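Local coordinates for protein sortase B (Streptococcus pyogenes, PDB 3PSQ) that takes part in pilus assembly as a class B sortase, probably working through an acyl-thioester intermediate, at residues A38-K43 with K119-E124; N108-S113 with K169-R174; S113-H118 with I133-C138. One frame throughout, in Å; residues are numbered along the deposited sequence. Where two conformers were deposited one is given.

Contact 1 of 3, residues A38-K43 with K119-E124. With ZN (zinc ion), chain N; ACY (acetic acid), chain F.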
loop_
_atom_site.group_PDB
_atom_site.type_symbol
_atom_site.label_atom_id
_atom_site.label_comp_id
_atom_site.label_asym_id
_atom_site.label_seq_id
_atom_site.Cartn_x
_atom_site.Cartn_y
_atom_site.Cartn_z
ATOM N N ALA A 38 8.206 4.587 -7.563
ATOM C CA ALA A 38 8.386 3.164 -7.277
ATOM C C ALA A 38 7.574 2.267 -8.221
ATOM O O ALA A 38 6.701 2.732 -8.934
ATOM C CB ALA A 38 8.039 2.846 -5.836
ATOM N N TRP A 39 7.868 0.968 -8.194
ATOM C CA TRP A 39 7.071 -0.020 -8.892
ATOM C C TRP A 39 6.644 -1.022 -7.863
ATOM O O TRP A 39 7.450 -1.435 -7.020
ATOM C CB TRP A 39 7.873 -0.703 -10.012
ATOM C CG TRP A 39 6.993 -1.478 -10.981
ATOM C CD1 TRP A 39 6.487 -2.736 -10.807
ATOM C CD2 TRP A 39 6.517 -1.031 -12.261
ATOM N NE1 TRP A 39 5.711 -3.089 -11.899
ATOM C CE2 TRP A 39 5.732 -2.061 -12.803
ATOM C CE3 TRP A 39 6.688 0.149 -13.002
ATOM C CZ2 TRP A 39 5.113 -1.946 -14.044
ATOM C CZ3 TRP A 39 6.063 0.273 -14.215
ATOM C CH2 TRP A 39 5.287 -0.770 -14.730
ATOM N N LEU A 40 5.381 -1.430 -7.929
ATOM C CA LEU A 40 4.814 -2.386 -6.989
ATOM C C LEU A 40 4.325 -3.653 -7.699
ATOM O O LEU A 40 3.615 -3.582 -8.704
ATOM C CB LEU A 40 3.654 -1.733 -6.246
ATOM C CG LEU A 40 2.753 -2.607 -5.390
ATOM C CD1 LEU A 40 3.438 -3.019 -4.084
ATOM C CD2 LEU A 40 1.413 -1.887 -5.080
ATOM N N THR A 41 4.686 -4.806 -7.157
ATOM C CA THR A 41 4.282 -6.092 -7.692
ATOM C C THR A 41 3.740 -6.948 -6.560
ATOM O O THR A 41 4.345 -7.039 -5.499
ATOM C CB THR A 41 5.451 -6.778 -8.425
ATOM O OG1 THR A 41 5.864 -5.946 -9.524
ATOM C CG2 THR A 41 5.019 -8.108 -9.010
ATOM N N VAL A 42 2.552 -7.516 -6.742
ATOM C CA VAL A 42 2.012 -8.438 -5.748
ATOM C C VAL A 42 1.667 -9.723 -6.486
ATOM O O VAL A 42 0.651 -9.806 -7.175
ATOM C CB VAL A 42 0.749 -7.913 -5.020
ATOM C CG1 VAL A 42 0.284 -8.928 -3.930
ATOM C CG2 VAL A 42 0.993 -6.533 -4.425
ATOM N N LYS A 43 2.561 -10.706 -6.376
ATOM C CA LYS A 43 2.356 -12.062 -6.919
ATOM C C LYS A 43 1.039 -12.639 -6.470
ATOM O O LYS A 43 0.684 -12.576 -5.287
ATOM C CB LYS A 43 3.507 -13.001 -6.461
ATOM C CG LYS A 43 4.660 -13.175 -7.468
ATOM C CD LYS A 43 5.871 -13.985 -6.844
ATOM C CE LYS A 43 5.671 -15.536 -6.836
ATOM N NZ LYS A 43 6.786 -16.285 -6.071
ATOM N N LYS A 119 2.187 -14.492 0.159
ATOM C CA LYS A 119 2.730 -14.065 1.450
ATOM C C LYS A 119 3.693 -12.899 1.331
ATOM O O LYS A 119 4.236 -12.435 2.324
ATOM C CB LYS A 119 3.478 -15.235 2.089
ATOM C CG LYS A 119 2.602 -16.353 2.553
ATOM C CD LYS A 119 3.426 -17.623 2.670
ATOM C CE LYS A 119 2.916 -18.480 3.811
ATOM N NZ LYS A 119 4.052 -19.333 4.272
ATOM N N GLU A 120 3.930 -12.436 0.112
ATOM C CA GLU A 120 4.863 -11.356 -0.062
ATOM C C GLU A 120 4.415 -10.394 -1.184
ATOM O O GLU A 120 3.638 -10.749 -2.068
ATOM C CB GLU A 120 6.241 -11.934 -0.374
ATOM C CG GLU A 120 6.190 -12.892 -1.551
ATOM C CD GLU A 120 7.505 -13.572 -1.823
ATOM O OE1 GLU A 120 7.755 -14.623 -1.181
ATOM O OE2 GLU A 120 8.263 -13.063 -2.685
ATOM N N PHE A 121 4.924 -9.166 -1.140
ATOM C CA PHE A 121 4.897 -8.333 -2.311
ATOM C C PHE A 121 6.195 -7.606 -2.331
ATOM O O PHE A 121 6.944 -7.632 -1.345
ATOM C CB PHE A 121 3.680 -7.405 -2.342
ATOM C CG PHE A 121 3.621 -6.376 -1.229
ATOM C CD1 PHE A 121 4.210 -5.124 -1.391
ATOM C CD2 PHE A 121 2.911 -6.638 -0.071
ATOM C CE1 PHE A 121 4.101 -4.150 -0.383
ATOM C CE2 PHE A 121 2.776 -5.696 0.929
ATOM C CZ PHE A 121 3.379 -4.443 0.786
ATOM N N SER A 122 6.504 -6.981 -3.450
ATOM C CA SER A 122 7.803 -6.380 -3.555
ATOM C C SER A 122 7.742 -5.006 -4.200
ATOM O O SER A 122 6.830 -4.719 -4.975
ATOM C CB SER A 122 8.710 -7.311 -4.364
ATOM O OG SER A 122 8.204 -7.480 -5.669
ATOM N N ILE A 123 8.717 -4.161 -3.886
ATOM C CA ILE A 123 8.716 -2.820 -4.385
ATOM C C ILE A 123 10.087 -2.555 -4.973
ATOM O O ILE A 123 11.076 -2.987 -4.413
ATOM C CB ILE A 123 8.392 -1.805 -3.256
ATOM C CG1 ILE A 123 6.894 -1.803 -2.960
ATOM C CG2 ILE A 123 8.879 -0.395 -3.601
ATOM C CD1 ILE A 123 6.565 -1.220 -1.604
ATOM N N GLU A 124 10.146 -1.849 -6.096
ATOM C CA GLU A 124 11.401 -1.358 -6.577
ATOM C C GLU A 124 11.363 0.160 -6.588
ATOM O O GLU A 124 10.449 0.762 -7.177
ATOM C CB GLU A 124 11.674 -1.873 -7.983
ATOM C CG GLU A 124 12.939 -1.306 -8.594
ATOM C CD GLU A 124 13.385 -2.098 -9.811
ATOM O OE1 GLU A 124 12.735 -3.102 -10.157
ATOM O OE2 GLU A 124 14.393 -1.731 -10.432
HETATM ZN ZN ZN N . 14.998 -2.572 -12.343
HETATM C C ACY F . 9.397 -5.167 -8.066
HETATM O O ACY F . 9.148 -5.047 -9.287
HETATM O OXT ACY F . 8.606 -4.785 -7.175
HETATM C CH3 ACY F . 10.700 -5.798 -7.648
HETATM O O HOH W 1 13.688 -1.344 -13.714
#
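Ala38 meets Glu124 through its backbone: its CA lies 3.2 Å from Glu124 O in a CA-H...O contact, while CB rests on CG2 of Ile123. Trp39 and Glu124 form an antiparallel hydrogen-bonded pair, Trp39 N giving to Glu124 O at 2.8 Å and Glu124 N to Trp39 O at 2.9 Å. The indole swings off the neighbouring strand, with CG anti to the backbone N (chi1 -166°), and NE1 bonds Asp48. Leu40, in the non-hydrogen-bonded pair with Ile123, brings CD1 against the neighbouring strand, touching CD1 of Phe121 at 3.5 Å and CG1 of Ile123 at 3.8 Å. Thr41 and Ser122 close a second hydrogen-bonded pair: Thr41 N reaches Ser122 O at 3.1 Å and Ser122 N reaches Thr41 O at 3.0 Å, both nearly straight. On this face Ser122 OG also gives a bond to an acetic acid molecule, probably from the crystallisation liquor, which Lys22 holds as well. Val42 lays CG2 against CB of Phe121. Beyond the pairing, extended Glu124 binds a zinc ion through OE2 at 2.2 Å and forms a salt bridge to Lys22 through OE1. Leu40, Val42 and Phe121 all pack on Leu187 of strand 184-190, so the apolar face of these two antiparallel strands lines the core of the curled beta-barrel that defines the sortase fold.

Contact 2 of 3, residues N108-S113 with K169-R174; sequences NFRKKS and KSVQYR. With EDO (1,2-ethanediol), chain C; EDO (1,2-ethanediol), chain D.
Arg110, at the end of a short 3-10 turn, draws closest to Val171 with their CA atoms 5.9 Å apart, where the edge chain turns a corner. From that corner Gln172 spans the gap: its NE2 gives a hydrogen bond to Arg110 O at 2.7 Å, almost straight at 175°. The acceptor lies in the plane of the carboxamide, yet the donor stands about 45° above the carbonyl plane, off either lone pair. The bend at chi2 (-67°) turns the amide to Arg110 O, and CG lies 3.3 Å from Phe109 O. The corner is a classic beta bulge, Val171 and Gln172 both facing Cys138 of strand 130-142, and it presents two consecutive side chains to segment 108-113. Val171 uses both its branches: CG1 sits 3.7 Å from Arg110 O, and CG2 lies over one face of the Arg110 guanidinium, offset toward the rim and 4.0 Å from NH2. NH1 of that guanidinium forms a salt bridge with Glu191. Past Lys111 at the N-cap position, the opening amides of helix 112-117 bond an ethanediol, probably from the crystallisation liquor, Lys112 N to O1 at 3.0 Å and Ser113 N to O2.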
loop_
_atom_site.group_PDB
_atom_site.type_symbol
_atom_site.label_atom_id
_atom_site.label_comp_id
_atom_site.label_asym_id
_atom_site.label_seq_id
_atom_site.Cartn_x
_atom_site.Cartn_y
_atom_site.Cartn_z
ATOM N N ASN A 108 -9.081 -10.533 -1.906
ATOM C CA ASN A 108 -8.740 -11.966 -1.921
ATOM C C ASN A 108 -7.960 -12.340 -0.668
ATOM O O ASN A 108 -7.983 -13.482 -0.242
ATOM C CB ASN A 108 -7.931 -12.345 -3.171
ATOM C CG ASN A 108 -8.761 -12.225 -4.450
ATOM O OD1 ASN A 108 -9.985 -12.244 -4.395
ATOM N ND2 ASN A 108 -8.097 -12.079 -5.591
ATOM N N PHE A 109 -7.272 -11.367 -0.076
ATOM C CA PHE A 109 -6.507 -11.613 1.137
ATOM C C PHE A 109 -7.360 -11.882 2.369
ATOM O O PHE A 109 -6.834 -12.233 3.422
ATOM C CB PHE A 109 -5.526 -10.480 1.385
ATOM C CG PHE A 109 -4.360 -10.494 0.450
ATOM C CD1 PHE A 109 -3.304 -11.374 0.651
ATOM C CD2 PHE A 109 -4.316 -9.650 -0.638
ATOM C CE1 PHE A 109 -2.204 -11.397 -0.229
ATOM C CE2 PHE A 109 -3.243 -9.665 -1.492
ATOM C CZ PHE A 109 -2.170 -10.537 -1.287
ATOM N N ARG A 110 -8.673 -11.706 2.232
ATOM C CA ARG A 110 -9.631 -12.070 3.273
ATOM C C ARG A 110 -9.797 -13.586 3.328
ATOM O O ARG A 110 -10.224 -14.127 4.353
ATOM C CB ARG A 110 -10.998 -11.422 3.016
ATOM C CG ARG A 110 -10.995 -9.872 2.995
ATOM C CD ARG A 110 -12.347 -9.264 2.526
ATOM N NE ARG A 110 -13.317 -9.439 3.590
ATOM C CZ ARG A 110 -13.585 -8.522 4.518
ATOM N NH1 ARG A 110 -13.001 -7.328 4.482
ATOM N NH2 ARG A 110 -14.453 -8.793 5.483
ATOM N N LYS A 111 -9.497 -14.266 2.223
ATOM C CA LYS A 111 -9.702 -15.709 2.123
ATOM C C LYS A 111 -8.510 -16.463 2.709
ATOM O O LYS A 111 -7.349 -16.233 2.312
ATOM C CB LYS A 111 -9.911 -16.135 0.665
ATOM C CG LYS A 111 -11.139 -15.551 -0.037
ATOM C CD LYS A 111 -10.930 -15.691 -1.584
ATOM C CE LYS A 111 -12.154 -15.302 -2.451
ATOM N NZ LYS A 111 -12.238 -16.194 -3.699
ATOM N N LYS A 112 -8.797 -17.373 3.644
ATOM C CA LYS A 112 -7.738 -18.162 4.315
ATOM C C LYS A 112 -6.746 -18.792 3.347
ATOM O O LYS A 112 -5.548 -18.543 3.428
ATOM C CB LYS A 112 -8.329 -19.252 5.231
ATOM C CG LYS A 112 -7.280 -19.933 6.127
ATOM C CD LYS A 112 -7.919 -20.990 7.045
ATOM C CE LYS A 112 -6.856 -21.664 7.950
ATOM N NZ LYS A 112 -7.335 -22.941 8.610
ATOM N N SER A 113 -7.246 -19.595 2.416
ATOM C CA SER A 113 -6.381 -20.271 1.461
ATOM C C SER A 113 -5.546 -19.281 0.639
ATOM O O SER A 113 -4.340 -19.504 0.418
ATOM C CB SER A 113 -7.204 -21.183 0.542
ATOM O OG SER A 113 -6.458 -21.560 -0.605
ATOM N N LYS A 169 -8.553 -5.872 14.198
ATOM C CA LYS A 169 -9.299 -5.520 12.999
ATOM C C LYS A 169 -8.975 -6.437 11.833
ATOM O O LYS A 169 -9.430 -6.206 10.719
ATOM C CB LYS A 169 -9.058 -4.050 12.645
ATOM C CG LYS A 169 -9.815 -3.172 13.590
ATOM C CD LYS A 169 -9.496 -1.730 13.475
ATOM C CE LYS A 169 -10.304 -0.986 14.518
ATOM N NZ LYS A 169 -10.681 0.365 14.025
ATOM N N SER A 170 -8.188 -7.478 12.100
ATOM C CA SER A 170 -7.734 -8.374 11.055
ATOM C C SER A 170 -8.710 -9.504 10.787
ATOM O O SER A 170 -9.291 -10.070 11.712
ATOM C CB SER A 170 -6.358 -8.942 11.389
ATOM O OG SER A 170 -5.353 -7.929 11.323
ATOM N N VAL A 171 -8.894 -9.802 9.506
ATOM C CA VAL A 171 -9.673 -10.950 9.055
ATOM C C VAL A 171 -8.723 -12.146 8.864
ATOM O O VAL A 171 -9.123 -13.284 9.057
ATOM C CB VAL A 171 -10.411 -10.637 7.717
ATOM C CG1 VAL A 171 -11.102 -11.879 7.163
ATOM C CG2 VAL A 171 -11.416 -9.517 7.910
ATOM N N GLN A 172 -7.489 -11.871 8.432
ATOM C CA GLN A 172 -6.411 -12.851 8.475
ATOM C C GLN A 172 -5.151 -12.249 9.138
ATOM O O GLN A 172 -4.874 -11.057 8.995
ATOM C CB GLN A 172 -6.085 -13.370 7.074
ATOM C CG GLN A 172 -7.257 -13.887 6.285
ATOM C CD GLN A 172 -7.866 -15.144 6.867
ATOM O OE1 GLN A 172 -7.280 -15.786 7.743
ATOM N NE2 GLN A 172 -9.054 -15.505 6.390
ATOM N N TYR A 173 -4.401 -13.071 9.865
ATOM C CA TYR A 173 -3.199 -12.616 10.586
ATOM C C TYR A 173 -2.188 -13.757 10.757
ATOM O O TYR A 173 -2.567 -14.936 10.838
ATOM C CB TYR A 173 -3.613 -12.105 11.954
ATOM C CG TYR A 173 -2.539 -11.361 12.717
ATOM C CD1 TYR A 173 -2.304 -10.009 12.496
ATOM C CD2 TYR A 173 -1.773 -12.005 13.689
ATOM C CE1 TYR A 173 -1.330 -9.321 13.201
ATOM C CE2 TYR A 173 -0.791 -11.306 14.428
ATOM C CZ TYR A 173 -0.584 -9.968 14.162
ATOM O OH TYR A 173 0.358 -9.255 14.856
ATOM N N ARG A 174 -0.901 -13.426 10.767
ATOM C CA ARG A 174 0.133 -14.398 11.101
ATOM C C ARG A 174 1.206 -13.703 11.934
ATOM O O ARG A 174 1.525 -12.550 11.681
ATOM C CB ARG A 174 0.731 -15.039 9.839
ATOM C CG ARG A 174 1.565 -14.106 8.964
ATOM C CD ARG A 174 2.282 -14.842 7.844
ATOM N NE ARG A 174 1.355 -15.688 7.089
ATOM C CZ ARG A 174 0.847 -15.388 5.900
ATOM N NH1 ARG A 174 0.010 -16.235 5.308
ATOM N NH2 ARG A 174 1.179 -14.250 5.301
HETATM C C1 EDO C . -11.820 -19.194 3.983
HETATM O O1 EDO C . -11.647 -17.834 4.414
HETATM C C2 EDO C . -11.434 -19.379 2.504
HETATM O O2 EDO C . -10.166 -20.056 2.416
HETATM C C1 EDO D . 4.561 -8.696 13.191
HETATM O O1 EDO D . 5.225 -9.208 14.340
HETATM C C2 EDO D . 3.241 -9.429 13.064
HETATM O O2 EDO D . 3.526 -10.729 12.546
#

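Contact 3 of 3, residues S113-H118 with I133-C138. With ZN (zinc ion), chain K; EDO (1,2-ethanediol), chain C.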
loop_
_atom_site.group_PDB
_atom_site.type_symbol
_atom_site.label_atom_id
_atom_site.label_comp_id
_atom_site.label_asym_id
_atom_site.label_seq_id
_atom_site.Cartn_x
_atom_site.Cartn_y
_atom_site.Cartn_z
ATOM N N SER A 113 -7.246 -19.595 2.416
ATOM C CA SER A 113 -6.381 -20.271 1.461
ATOM C C SER A 113 -5.546 -19.281 0.639
ATOM O O SER A 113 -4.340 -19.504 0.418
ATOM C CB SER A 113 -7.204 -21.183 0.542
ATOM O OG SER A 113 -6.458 -21.560 -0.605
ATOM N N PHE A 114 -6.166 -18.189 0.176
ATOM C CA PHE A 114 -5.435 -17.163 -0.583
ATOM C C PHE A 114 -4.354 -16.472 0.272
ATOM O O PHE A 114 -3.232 -16.282 -0.159
ATOM C CB PHE A 114 -6.401 -16.118 -1.185
ATOM C CG PHE A 114 -5.741 -15.184 -2.182
ATOM C CD1 PHE A 114 -5.785 -15.457 -3.543
ATOM C CD2 PHE A 114 -5.054 -14.044 -1.750
ATOM C CE1 PHE A 114 -5.173 -14.629 -4.455
ATOM C CE2 PHE A 114 -4.429 -13.196 -2.670
ATOM C CZ PHE A 114 -4.482 -13.500 -4.018
ATOM N N PHE A 115 -4.722 -16.100 1.486
ATOM C CA PHE A 115 -3.802 -15.491 2.430
ATOM C C PHE A 115 -2.628 -16.386 2.814
ATOM O O PHE A 115 -1.508 -15.914 2.944
ATOM C CB PHE A 115 -4.561 -15.120 3.690
ATOM C CG PHE A 115 -3.726 -14.388 4.697
ATOM C CD1 PHE A 115 -3.498 -13.006 4.569
ATOM C CD2 PHE A 115 -3.149 -15.082 5.774
ATOM C CE1 PHE A 115 -2.724 -12.325 5.506
ATOM C CE2 PHE A 115 -2.363 -14.410 6.704
ATOM C CZ PHE A 115 -2.146 -13.018 6.575
ATOM N N ASN A 116 -2.877 -17.682 3.012
ATOM C CA ASN A 116 -1.766 -18.613 3.261
ATOM C C ASN A 116 -0.909 -18.875 2.016
ATOM O O ASN A 116 0.251 -19.234 2.134
ATOM C CB ASN A 116 -2.253 -19.947 3.839
ATOM C CG ASN A 116 -2.874 -19.811 5.229
ATOM O OD1 ASN A 116 -2.705 -18.800 5.921
ATOM N ND2 ASN A 116 -3.613 -20.843 5.638
ATOM N N LYS A 117 -1.455 -18.699 0.818
ATOM C CA LYS A 117 -0.660 -19.016 -0.375
ATOM C C LYS A 117 0.251 -17.891 -0.848
ATOM O O LYS A 117 1.371 -18.126 -1.330
ATOM C CB LYS A 117 -1.548 -19.497 -1.528
ATOM C CG LYS A 117 -0.731 -20.272 -2.597
ATOM C CD LYS A 117 -1.538 -20.674 -3.820
ATOM C CE LYS A 117 -0.596 -21.109 -4.979
ATOM N NZ LYS A 117 -0.438 -20.073 -6.058
ATOM N N HIS A 118 -0.223 -16.659 -0.698
ATOM C CA HIS A 118 0.473 -15.475 -1.222
ATOM C C HIS A 118 0.881 -14.608 -0.051
ATOM O O HIS A 118 0.021 -14.075 0.672
ATOM C CB HIS A 118 -0.471 -14.741 -2.165
ATOM C CG HIS A 118 -0.963 -15.601 -3.287
ATOM N ND1 HIS A 118 -0.148 -15.990 -4.330
ATOM C CD2 HIS A 118 -2.174 -16.154 -3.527
ATOM C CE1 HIS A 118 -0.834 -16.734 -5.178
ATOM N NE2 HIS A 118 -2.073 -16.836 -4.721
ATOM N N ILE A 133 8.539 -7.496 0.875
ATOM C CA ILE A 133 7.723 -7.234 2.029
ATOM C C ILE A 133 7.025 -8.514 2.385
ATOM O O ILE A 133 6.443 -9.134 1.509
ATOM C CB ILE A 133 6.672 -6.123 1.713
ATOM C CG1 ILE A 133 7.366 -4.791 1.440
ATOM C CG2 ILE A 133 5.703 -5.972 2.826
ATOM C CD1 ILE A 133 7.810 -4.582 -0.003
ATOM N N ASN A 134 7.076 -8.909 3.659
ATOM C CA ASN A 134 6.408 -10.121 4.134
ATOM C C ASN A 134 4.997 -9.790 4.692
ATOM O O ASN A 134 4.880 -9.111 5.716
ATOM C CB ASN A 134 7.246 -10.785 5.261
ATOM C CG ASN A 134 8.670 -11.134 4.827
ATOM O OD1 ASN A 134 8.867 -11.904 3.884
ATOM N ND2 ASN A 134 9.663 -10.575 5.516
ATOM N N ILE A 135 3.944 -10.287 4.054
ATOM C CA ILE A 135 2.574 -9.958 4.454
ATOM C C ILE A 135 2.187 -10.646 5.760
ATOM O O ILE A 135 2.409 -11.852 5.914
ATOM C CB ILE A 135 1.548 -10.363 3.332
ATOM C CG1 ILE A 135 1.922 -9.700 1.994
ATOM C CG2 ILE A 135 0.097 -10.083 3.779
ATOM C CD1 ILE A 135 1.135 -10.209 0.792
ATOM N N PHE A 136 1.601 -9.921 6.706
ATOM C CA PHE A 136 1.167 -10.590 7.932
ATOM C C PHE A 136 -0.281 -10.334 8.323
ATOM O O PHE A 136 -0.769 -10.991 9.214
ATOM C CB PHE A 136 2.095 -10.289 9.121
ATOM C CG PHE A 136 2.099 -8.851 9.552
ATOM C CD1 PHE A 136 1.183 -8.389 10.482
ATOM C CD2 PHE A 136 3.026 -7.966 9.032
ATOM C CE1 PHE A 136 1.179 -7.049 10.877
ATOM C CE2 PHE A 136 3.043 -6.621 9.427
ATOM C CZ PHE A 136 2.131 -6.167 10.347
ATOM N N ALA A 137 -0.979 -9.402 7.672
ATOM C CA ALA A 137 -2.381 -9.144 8.033
ATOM C C ALA A 137 -3.220 -8.624 6.876
ATOM O O ALA A 137 -2.738 -7.869 6.031
ATOM C CB ALA A 137 -2.465 -8.169 9.209
ATOM N N CYS A 138 -4.486 -9.037 6.867
ATOM C CA CYS A 138 -5.520 -8.413 6.059
ATOM C C CYS A 138 -6.530 -7.799 7.005
ATOM O O CYS A 138 -7.124 -8.506 7.824
ATOM C CB CYS A 138 -6.221 -9.475 5.223
ATOM S SG CYS A 138 -7.406 -8.801 4.057
HETATM ZN ZN ZN K . -2.773 -17.815 -6.429
HETATM C C1 EDO C . -11.820 -19.194 3.983
HETATM O O1 EDO C . -11.647 -17.834 4.414
HETATM C C2 EDO C . -11.434 -19.379 2.504
HETATM O O2 EDO C . -10.166 -20.056 2.416
HETATM O O HOH W 2 -4.392 -18.254 -5.106
HETATM O O HOH W 3 -4.084 -16.155 -7.927
HETATM O O HOH W 4 -0.925 -17.513 -8.115
#
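His118 binds a zinc ion through NE2 at 2.1 Å, while its backbone O meets CD1 of Ile135 at 4.0 Å; three waters also bind the metal, one of them in the plane of the histidine ring. Helix 112-117, which ends just before this residue, packs on strand 130-142 of the sortase barrel, the short segments running nearly antiparallel at 158° with axes 9.9 Å apart, and no hydrogen bond joins them directly. Phe115 makes most of the contact. Its chi1 of -176° sets CG opposite the backbone N and carries the ring out to the strand, where it meets the peptide of Phe136 and Ala137 edge-on, CZ lying 3.6 Å from Phe136 O. Those two residues form a classic beta bulge facing Ile202. CE1 of the same ring touches CG2 of Ile135 at 4.0 Å and comes equally near Cys138 N. Outside the two segments, Arg174 bonds Phe115 O through NH1 and Ile135 O through NH2, so one guanidinium clamps helix to strand. Past the helix end the His118 imidazole turns away from the strand and sets CD2 over the centre of the Phe114 ring, 3.4 Å above its plane.

How the contacts relate
All three contacts belong to one curled sheet, the sortase barrel, and to the helix laid on it. Along the chain contact 3 is nested within the loop closed by contact 2, whereas the segments of contact 1 alternate with those of both others. Contacts 2 and 3 have centres about 7 Å apart and share Ser113 and helix 112-117; contact 1 lies about 13 Å from contact 3 and 18 Å from contact 2. The pairings run from 38-43 through 119-124 and 133-138 to 169-174, with helix 112-117 bridging the last two of these segments. Residues far apart in sequence are thus joined into one continuous wall of the barrel, with the helix against it.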